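Local coordinates for DsbA family protein (Salmonella typhimurium, PDB 7JVE) that probably oxidises thiols and rearranges disulfide bonds in other proteins, as a trimeric thioredoxin-like enzyme linked to a fimbrial operon, at residues 211-214 with 215-218; 147-150 with 151-154. One frame throughout, in Å; residues are numbered along the deposited sequence.

In the fold
Both contacts are local, but they belong to different parts of the thioredoxin-like unit. Contact 1 is a turn close to the centre of the chain, leading from helix 199-210 into strand 218-223, and a second subunit of the trimer packs against it. Contact 2 spans two turns of helix 147-159, its centre about 21 Å from the centre of the chain, where no other subunit reaches. The centres of contact 1 and contact 2 are about 23 Å apart, and the two do not touch. In contact 1 a type II turn and a CH-pi contact do the work; in contact 2 a regular helix carries buried aromatics on one side and a more exposed Lys-Asp salt bridge on another.

Contact 1 of 2, residues 211-214 with 215-218; sequences MDFS and GTPA. With EDO (1,2-ethanediol), chain M.
A type II beta turn from Phe213 to Thr216 forms this contact, in the loop that leaves helix 199-210 through a Schellman motif ending at Asp212. Thr216 N donates to Phe213 O over 2.9 Å at 160°, approaching from above the carbonyl plane. Gly215 takes positive phi at the third position of the turn, as this turn type requires. With chi1 at 67°, Thr216 OG1 stands between its backbone N and carbonyl carbon and comes 3.1 Å from Phe213 O, a weak bond at most. A water lies 3.1 Å from Asp212 O, to which it donates, and 3.2 Å from Thr216 OG1. Phe213 is sandwiched: Ala218 CB sits 3.7 Å from the ring centroid and almost on its normal, a CH-pi contact, while Met211 CB meets the opposite face near the rim. Asp212 OD2 accepts from O1 of an ethanediol, probably from the crystallisation liquor, and forms a salt bridge with Lys162 of a second subunit. The Thr216-Pro217 peptide is modelled trans, where thioredoxin-fold oxidoreductases usually have a cis-proline. Pro217 packs on Cys94 and Cys97, Phe213 lies edge-to-face with Phe89 of strand 84-90, and Ala218 pairs with that residue through backbone bonds as strand 218-223 begins.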
ATOM      1  N   MET A 211     -12.661   5.651  23.012  1.00 25.91           N
ATOM      2  CA  MET A 211     -12.399   6.697  22.033  1.00 24.18           C
ATOM      3  C   MET A 211     -12.324   6.151  20.617  1.00 26.21           C
ATOM      4  O   MET A 211     -12.133   6.928  19.682  1.00 29.00           O
ATOM      5  CB  MET A 211     -11.103   7.430  22.379  1.00 24.67           C
ATOM      6  CG  MET A 211     -11.249   8.387  23.563  1.00 23.66           C
ATOM      7  SD  MET A 211     -12.412   9.729  23.234  1.00 24.70           S
ATOM      8  CE  MET A 211     -11.682  10.407  21.754  1.00 23.46           C
ATOM      9  N   ASP A 212     -12.469   4.835  20.440  1.00 24.16           N
ATOM     10  CA  ASP A 212     -12.238   4.186  19.155  1.00 23.60           C
ATOM     11  C   ASP A 212     -10.822   4.467  18.639  1.00 24.33           C
ATOM     12  O   ASP A 212     -10.616   4.742  17.457  1.00 27.20           O
ATOM     13  CB  ASP A 212     -13.309   4.607  18.133  1.00 25.82           C
ATOM     14  CG  ASP A 212     -13.432   3.626  16.972  1.00 26.67           C
ATOM     15  OD1 ASP A 212     -12.861   2.518  17.050  1.00 33.50           O
ATOM     16  OD2 ASP A 212     -14.076   3.961  15.962  1.00 26.82           O
ATOM     17  N   PHE A 213      -9.839   4.385  19.540  1.00 23.76           N
ATOM     18  CA  PHE A 213      -8.411   4.444  19.228  1.00 22.37           C
ATOM     19  C   PHE A 213      -7.707   3.110  19.444  1.00 22.65           C
ATOM     20  O   PHE A 213      -6.474   3.084  19.543  1.00 22.39           O
ATOM     21  CB  PHE A 213      -7.692   5.476  20.116  1.00 20.84           C
ATOM     22  CG  PHE A 213      -8.117   6.910  19.902  1.00 20.90           C
ATOM     23  CD1 PHE A 213      -8.638   7.331  18.694  1.00 19.34           C
ATOM     24  CD2 PHE A 213      -7.949   7.843  20.921  1.00 19.53           C
ATOM     25  CE1 PHE A 213      -8.990   8.649  18.504  1.00 21.46           C
ATOM     26  CE2 PHE A 213      -8.320   9.155  20.739  1.00 19.98           C
ATOM     27  CZ  PHE A 213      -8.849   9.557  19.536  1.00 20.96           C
ATOM     28  N   SER A 214      -8.436   2.013  19.598  1.00 25.02           N
ATOM     29  CA  SER A 214      -7.773   0.753  19.938  1.00 25.54           C
ATOM     30  C   SER A 214      -6.767   0.372  18.858  1.00 27.54           C
ATOM     31  O   SER A 214      -7.111   0.262  17.675  1.00 24.26           O
ATOM     32  CB  SER A 214      -8.798  -0.359  20.125  1.00 25.72           C
ATOM     33  OG  SER A 214      -8.216  -1.438  20.827  1.00 26.24           O
ATOM     34  N   GLY A 215      -5.512   0.179  19.262  1.00 26.74           N
ATOM     35  CA  GLY A 215      -4.500  -0.169  18.292  1.00 22.40           C
ATOM     36  C   GLY A 215      -4.016   0.970  17.426  1.00 21.71           C
ATOM     37  O   GLY A 215      -3.192   0.730  16.549  1.00 26.05           O
ATOM     38  N   THR A 216      -4.485   2.196  17.639  1.00 24.56           N
ATOM     39  CA  THR A 216      -4.187   3.317  16.745  1.00 23.85           C
ATOM     40  C   THR A 216      -3.765   4.548  17.543  1.00 24.18           C
ATOM     41  O   THR A 216      -4.626   5.215  18.159  1.00 23.82           O
ATOM     42  CB  THR A 216      -5.379   3.632  15.832  1.00 25.18           C
ATOM     43  OG1 THR A 216      -6.474   4.124  16.603  1.00 26.33           O
ATOM     44  CG2 THR A 216      -5.849   2.381  15.011  1.00 21.45           C
ATOM     45  N   PRO A 217      -2.485   4.908  17.544  1.00 21.55           N
ATOM     46  CA  PRO A 217      -2.057   6.144  18.218  1.00 20.09           C
ATOM     47  C   PRO A 217      -2.764   7.373  17.654  1.00 20.15           C
ATOM     48  O   PRO A 217      -3.118   7.426  16.471  1.00 19.15           O
ATOM     49  CB  PRO A 217      -0.549   6.191  17.946  1.00 20.12           C
ATOM     50  CG  PRO A 217      -0.173   4.743  17.706  1.00 28.92           C
ATOM     51  CD  PRO A 217      -1.357   4.203  16.913  1.00 23.28           C
ATOM     52  N   ALA A 218      -2.962   8.374  18.517  1.00 16.95           N
ATOM     53  CA  ALA A 218      -3.748   9.554  18.157  1.00 21.18           C
ATOM     54  C   ALA A 218      -3.492  10.682  19.141  1.00 22.30           C
ATOM     55  O   ALA A 218      -3.028  10.464  20.268  1.00 21.04           O
ATOM     56  CB  ALA A 218      -5.259   9.260  18.115  1.00 20.05           C
TER
HETATM   57  C1  EDO M 307     -15.377   7.106  15.814  1.00 26.95           C
HETATM   58  O1  EDO M 307     -15.863   5.767  15.947  1.00 35.72           O
HETATM   59  C2  EDO M 307     -15.213   7.410  14.328  1.00 36.77           C
HETATM   60  O2  EDO M 307     -16.326   6.864  13.578  1.00 40.23           O
HETATM   61  O   HOH W   1      -9.113   2.387  16.070  1.00 31.40           O

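Contact 2 of 2, residues 147-150 with 151-154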
ATOM      1  N   GLY A 147       6.903  16.205  36.120  1.00 22.02           N
ATOM      2  CA  GLY A 147       6.574  16.035  34.712  1.00 20.95           C
ATOM      3  C   GLY A 147       7.771  16.170  33.785  1.00 22.87           C
ATOM      4  O   GLY A 147       7.934  15.381  32.848  1.00 19.67           O
ATOM      5  N   ALA A 148       8.608  17.196  34.008  1.00 21.68           N
ATOM      6  CA  ALA A 148       9.771  17.394  33.154  1.00 22.17           C
ATOM      7  C   ALA A 148      10.660  16.159  33.167  1.00 21.38           C
ATOM      8  O   ALA A 148      11.174  15.748  32.124  1.00 21.24           O
ATOM      9  CB  ALA A 148      10.565  18.623  33.594  1.00 23.88           C
ATOM     10  N   LYS A 149      10.803  15.528  34.341  1.00 21.07           N
ATOM     11  CA  LYS A 149      11.643  14.345  34.475  1.00 23.08           C
ATOM     12  C   LYS A 149      10.963  13.111  33.878  1.00 21.64           C
ATOM     13  O   LYS A 149      11.624  12.287  33.229  1.00 19.68           O
ATOM     14  CB  LYS A 149      12.016  14.153  35.955  1.00 21.18           C
ATOM     15  CG  LYS A 149      12.856  12.938  36.283  1.00 21.11           C
ATOM     16  CD  LYS A 149      14.016  12.756  35.339  1.00 22.85           C
ATOM     17  CE  LYS A 149      15.177  13.596  35.709  1.00 29.74           C
ATOM     18  NZ  LYS A 149      16.275  13.421  34.714  1.00 40.44           N
ATOM     19  N   TYR A 150       9.644  12.983  34.051  1.00 18.59           N
ATOM     20  CA  TYR A 150       8.915  11.973  33.295  1.00 19.36           C
ATOM     21  C   TYR A 150       9.192  12.110  31.797  1.00 21.24           C
ATOM     22  O   TYR A 150       9.362  11.109  31.088  1.00 19.91           O
ATOM     23  CB  TYR A 150       7.409  12.070  33.567  1.00 19.33           C
ATOM     24  CG  TYR A 150       6.620  11.231  32.602  1.00 18.29           C
ATOM     25  CD1 TYR A 150       6.341   9.885  32.877  1.00 18.73           C
ATOM     26  CD2 TYR A 150       6.199  11.764  31.373  1.00 20.08           C
ATOM     27  CE1 TYR A 150       5.625   9.092  31.963  1.00 18.05           C
ATOM     28  CE2 TYR A 150       5.511  10.990  30.446  1.00 18.66           C
ATOM     29  CZ  TYR A 150       5.231   9.653  30.738  1.00 21.51           C
ATOM     30  OH  TYR A 150       4.538   8.909  29.820  1.00 20.64           O
ATOM     31  N   LEU A 151       9.249  13.346  31.298  1.00 20.15           N
ATOM     32  CA  LEU A 151       9.473  13.544  29.874  1.00 22.77           C
ATOM     33  C   LEU A 151      10.881  13.097  29.466  1.00 25.14           C
ATOM     34  O   LEU A 151      11.046  12.517  28.381  1.00 20.79           O
ATOM     35  CB  LEU A 151       9.191  15.004  29.503  1.00 22.27           C
ATOM     36  CG  LEU A 151       9.312  15.487  28.047  1.00 29.45           C
ATOM     37  CD1 LEU A 151       8.563  14.601  27.046  1.00 24.69           C
ATOM     38  CD2 LEU A 151       8.826  16.930  27.942  1.00 27.53           C
ATOM     39  N   ASP A 152      11.902  13.323  30.331  1.00 23.44           N
ATOM     40  CA  ASP A 152      13.237  12.767  30.063  1.00 24.87           C
ATOM     41  C   ASP A 152      13.199  11.252  29.975  1.00 24.71           C
ATOM     42  O   ASP A 152      13.825  10.653  29.094  1.00 23.82           O
ATOM     43  CB  ASP A 152      14.286  13.145  31.126  1.00 26.20           C
ATOM     44  CG  ASP A 152      14.512  14.623  31.230  1.00 32.10           C
ATOM     45  OD1 ASP A 152      14.700  15.119  32.363  1.00 41.90           O
ATOM     46  OD2 ASP A 152      14.468  15.300  30.180  1.00 43.38           O
ATOM     47  N   TRP A 153      12.514  10.612  30.920  1.00 22.26           N
ATOM     48  CA  TRP A 153      12.414   9.159  30.886  1.00 22.93           C
ATOM     49  C   TRP A 153      11.725   8.698  29.605  1.00 22.57           C
ATOM     50  O   TRP A 153      12.183   7.772  28.923  1.00 25.71           O
ATOM     51  CB  TRP A 153      11.661   8.671  32.127  1.00 19.62           C
ATOM     52  CG  TRP A 153      10.962   7.390  31.912  1.00 21.80           C
ATOM     53  CD1 TRP A 153       9.630   7.215  31.652  1.00 20.90           C
ATOM     54  CD2 TRP A 153      11.551   6.083  31.907  1.00 21.02           C
ATOM     55  NE1 TRP A 153       9.351   5.873  31.504  1.00 20.23           N
ATOM     56  CE2 TRP A 153      10.507   5.155  31.655  1.00 20.60           C
ATOM     57  CE3 TRP A 153      12.855   5.600  32.107  1.00 23.31           C
ATOM     58  CZ2 TRP A 153      10.726   3.767  31.595  1.00 19.87           C
ATOM     59  CZ3 TRP A 153      13.073   4.219  32.045  1.00 24.95           C
ATOM     60  CH2 TRP A 153      12.009   3.320  31.791  1.00 22.35           C
ATOM     61  N   HIS A 154      10.612   9.341  29.273  1.00 19.85           N
ATOM     62  CA  HIS A 154       9.846   9.003  28.084  1.00 19.45           C
ATOM     63  C   HIS A 154      10.708   9.095  26.829  1.00 22.95           C
ATOM     64  O   HIS A 154      10.775   8.151  26.033  1.00 23.42           O
ATOM     65  CB  HIS A 154       8.634   9.939  28.044  1.00 20.52           C
ATOM     66  CG  HIS A 154       7.922  10.011  26.731  1.00 21.58           C
ATOM     67  ND1 HIS A 154       6.755   9.324  26.485  1.00 20.11           N
ATOM     68  CD2 HIS A 154       8.168  10.744  25.620  1.00 22.93           C
ATOM     69  CE1 HIS A 154       6.330   9.603  25.269  1.00 22.24           C
ATOM     70  NE2 HIS A 154       7.169  10.465  24.721  1.00 25.81           N
TER
HETATM   71  O   HOH W   2      11.986  17.472  30.259  1.00 30.53           O
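Tyr150 leans forward along its helix, CD2 3.4 Å from Leu151 N and CE2 4.1 Å from His154 CB. Like first torsions (chi1 169° for Tyr150, 164° for His154) send both side chains off the same side of the helix, where they cross at a slant. Tyr150 OH is hydrogen-bonded to Glu120 OE2, and the His154 ring meets Phe90, Phe118 and Tyr158 edge-to-face. Trp153 CD1 meets Tyr150 CD1 loosely at 4.4 Å, and Trp153 CB lies 3.5 Å from Tyr150 O. Beneath the side chains the helix is regular, with His154 N bonded to Tyr150 O at 2.8 Å and Trp153 N to Lys149 O at 3.0 Å. Lys149 bends at its second and third torsions and brings NZ 3.3 Å from Asp152 OD1, a salt bridge whose hydrogen bond is weak; the two side chains cross at about a right angle, and a magnesium ion lies about 3 Å from the lysine side chain. Trp153 packs between helices 128-145 and 169-176, Leu151 on helix 95-110. Such a helix, one face lodged against the sheet and the active-site helix, is consistent with the helical insertion of DsbA-like proteins, between strands 115-120 and 218-223.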